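Local coordinates for thioredoxin-like protein (Parabacteroides distasonis, PDB 4FO5), which is a thioredoxin-fold protein classed with the AhpC/TSA family oxidoreductases, although its activity and substrate are not established, at residues Y34-F39 and I66-I71. Sequence-based numbering, arbitrary orientation.
Sequences YTLLNF and IAMCSI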
loop_
_atom_site.group_PDB
_atom_site.type_symbol
_atom_site.label_atom_id
_atom_site.label_comp_id
_atom_site.label_asym_id
_atom_site.label_seq_id
_atom_site.Cartn_x
_atom_site.Cartn_y
_atom_site.Cartn_z
ATOM N N TYR A 34 -1.418 -11.747 -3.255
ATOM C CA TYR A 34 -0.651 -10.555 -3.605
ATOM C C TYR A 34 -0.982 -9.442 -2.610
ATOM O O TYR A 34 -2.005 -9.518 -1.930
ATOM C CB TYR A 34 -0.933 -10.107 -5.063
ATOM C CG TYR A 34 -0.281 -10.941 -6.152
ATOM C CD1 TYR A 34 0.292 -12.183 -5.868
ATOM C CD2 TYR A 34 -0.254 -10.502 -7.468
ATOM C CE1 TYR A 34 0.866 -12.964 -6.873
ATOM C CE2 TYR A 34 0.292 -11.286 -8.486
ATOM C CZ TYR A 34 0.854 -12.514 -8.184
ATOM O OH TYR A 34 1.412 -13.270 -9.190
ATOM N N THR A 35 -0.075 -8.465 -2.449
ATOM C CA THR A 35 -0.312 -7.317 -1.572
ATOM C C THR A 35 -0.208 -6.021 -2.398
ATOM O O THR A 35 0.764 -5.809 -3.135
ATOM C CB THR A 35 0.657 -7.268 -0.360
ATOM O OG1 THR A 35 0.655 -8.517 0.300
ATOM C CG2 THR A 35 0.267 -6.208 0.673
ATOM N N LEU A 36 -1.201 -5.168 -2.231
ATOM C CA LEU A 36 -1.198 -3.828 -2.769
ATOM C C LEU A 36 -0.770 -2.924 -1.606
ATOM O O LEU A 36 -1.554 -2.685 -0.671
ATOM C CB LEU A 36 -2.554 -3.407 -3.374
ATOM C CG LEU A 36 -2.578 -1.951 -3.905
ATOM C CD1 LEU A 36 -1.615 -1.766 -5.075
ATOM C CD2 LEU A 36 -3.955 -1.551 -4.295
ATOM N N LEU A 37 0.498 -2.487 -1.651
ATOM C CA LEU A 37 1.073 -1.578 -0.669
ATOM C C LEU A 37 0.878 -0.164 -1.169
ATOM O O LEU A 37 1.381 0.153 -2.232
ATOM C CB LEU A 37 2.563 -1.887 -0.450
ATOM C CG LEU A 37 3.309 -0.947 0.473
ATOM C CD1 LEU A 37 2.778 -1.065 1.907
ATOM C CD2 LEU A 37 4.771 -1.282 0.470
ATOM N N ASN A 38 0.125 0.668 -0.444
ATOM C CA ASN A 38 -0.121 2.022 -0.884
ATOM C C ASN A 38 0.205 3.058 0.202
ATOM O O ASN A 38 -0.153 2.877 1.353
ATOM C CB ASN A 38 -1.564 2.165 -1.346
ATOM C CG ASN A 38 -1.839 3.506 -1.927
ATOM O OD1 ASN A 38 -1.256 3.891 -2.931
ATOM N ND2 ASN A 38 -2.750 4.246 -1.311
ATOM N N PHE A 39 0.924 4.117 -0.171
ATOM C CA PHE A 39 1.279 5.217 0.725
ATOM C C PHE A 39 0.490 6.419 0.339
ATOM O O PHE A 39 0.392 6.746 -0.846
ATOM C CB PHE A 39 2.789 5.520 0.671
ATOM C CG PHE A 39 3.626 4.371 1.178
ATOM C CD1 PHE A 39 3.838 4.196 2.539
ATOM C CD2 PHE A 39 4.126 3.413 0.303
ATOM C CE1 PHE A 39 4.610 3.128 3.013
ATOM C CE2 PHE A 39 4.907 2.357 0.772
ATOM C CZ PHE A 39 5.136 2.215 2.123
ATOM N N ILE A 66 -5.941 -10.956 -3.057
ATOM C CA ILE A 66 -5.197 -9.716 -2.821
ATOM C C ILE A 66 -5.484 -9.122 -1.456
ATOM O O ILE A 66 -6.611 -9.123 -0.992
ATOM C CB ILE A 66 -5.489 -8.658 -3.958
ATOM C CG1 ILE A 66 -4.686 -7.336 -3.785
ATOM C CG2 ILE A 66 -6.995 -8.359 -4.114
ATOM C CD1 ILE A 66 -3.471 -7.196 -4.589
ATOM N N ALA A 67 -4.454 -8.588 -0.828
ATOM C CA ALA A 67 -4.633 -7.858 0.414
ATOM C C ALA A 67 -4.204 -6.414 0.181
ATOM O O ALA A 67 -3.198 -6.153 -0.468
ATOM C CB ALA A 67 -3.822 -8.487 1.540
HETATM N N MSE A 68 -4.974 -5.488 0.686
HETATM C CA MSE A 68 -4.602 -4.099 0.577
HETATM C C MSE A 68 -3.953 -3.672 1.878
HETATM O O MSE A 68 -4.509 -3.891 2.945
HETATM C CB MSE A 68 -5.823 -3.247 0.276
HETATM C CG MSE A 68 -5.596 -1.792 0.569
HETATM SE SE MSE A 68 -6.129 -0.778 -0.924
HETATM C CE MSE A 68 -4.532 0.130 -1.307
ATOM N N CYS A 69 -2.830 -3.007 1.773
ATOM C CA CYS A 69 -2.105 -2.445 2.890
ATOM C C CYS A 69 -1.875 -0.963 2.598
ATOM O O CYS A 69 -0.936 -0.620 1.891
ATOM C CB CYS A 69 -0.799 -3.190 3.105
ATOM S SG CYS A 69 0.114 -2.612 4.548
ATOM N N SER A 70 -2.774 -0.100 3.085
ATOM C CA SER A 70 -2.713 1.355 2.873
ATOM C C SER A 70 -2.111 2.000 4.081
ATOM O O SER A 70 -2.655 1.854 5.166
ATOM C CB SER A 70 -4.105 1.936 2.646
ATOM O OG SER A 70 -4.663 1.608 1.392
ATOM N N ILE A 71 -0.995 2.698 3.931
ATOM C CA ILE A 71 -0.358 3.314 5.094
ATOM C C ILE A 71 -0.409 4.828 4.997
ATOM O O ILE A 71 0.155 5.388 4.066
ATOM C CB ILE A 71 1.099 2.821 5.247
ATOM C CG1 ILE A 71 1.171 1.278 5.250
ATOM C CG2 ILE A 71 1.728 3.437 6.517
ATOM C CD1 ILE A 71 2.608 0.661 5.192
#
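Tyr34 opens the pairing through its carbonyl: its O accepts the N-H of Ala67 at 2.8 Å, while its CB rests against CD1 of Ile66. The phenol ring extends beyond the end of the pairing and makes no contact with 66-71. Thr35, on the opposite face, lays CG2 against CB of Cys69 (4.0 Å), and its CA-H points at Ala67 O. That same oxygen accepts the N-H of Leu36, and thus receives one hydrogen bond, from Leu36, and a CA-H contact, from Thr35. Leu36 O in turn accepts from Cys69 N. Leu36 and Met68, a selenomethionine, run side by side; the latter's chain bends at its second and third torsions, which brings CE within 3.5 Å of Leu36 CD2, tighter than a usual carbon contact. Beyond them, Leu54 and Val58 of helix 45-58 touch Leu36. This helix connects the two strands in a beta-alpha-beta unit of the thioredoxin-like fold, and the parallel direction of the pair is borne out by axes only 21° apart and an unbroken one-to-one register. On the other face, the first torsion of Leu37 (chi1 176°) turns CG away from the backbone N and swings CD1 across to Ile71 CD1, 3.7 Å away; Leu37 CD1 also touches Cys69 SG. Asn38 returns to the helix-covered face, where its CB packs on Met68 CE at 3.6 Å; its amide ND2 makes a weak hydrogen bond to Asn51 OD1, the oxygen that also bonds Ser70 OG. The Asn38 backbone bonds in both directions, N-H to Cys69 O and O to the N-H of Ile71, the latter bond 2.7 Å long; Leu36 and Asn38 therefore each donate and accept across the pair. Phe39 and Ile71 point the same way, ring atom CE1 lying 3.9 Å from Ile71 CD1, while Tyr109 meets the phenyl ring with planes about 40° apart.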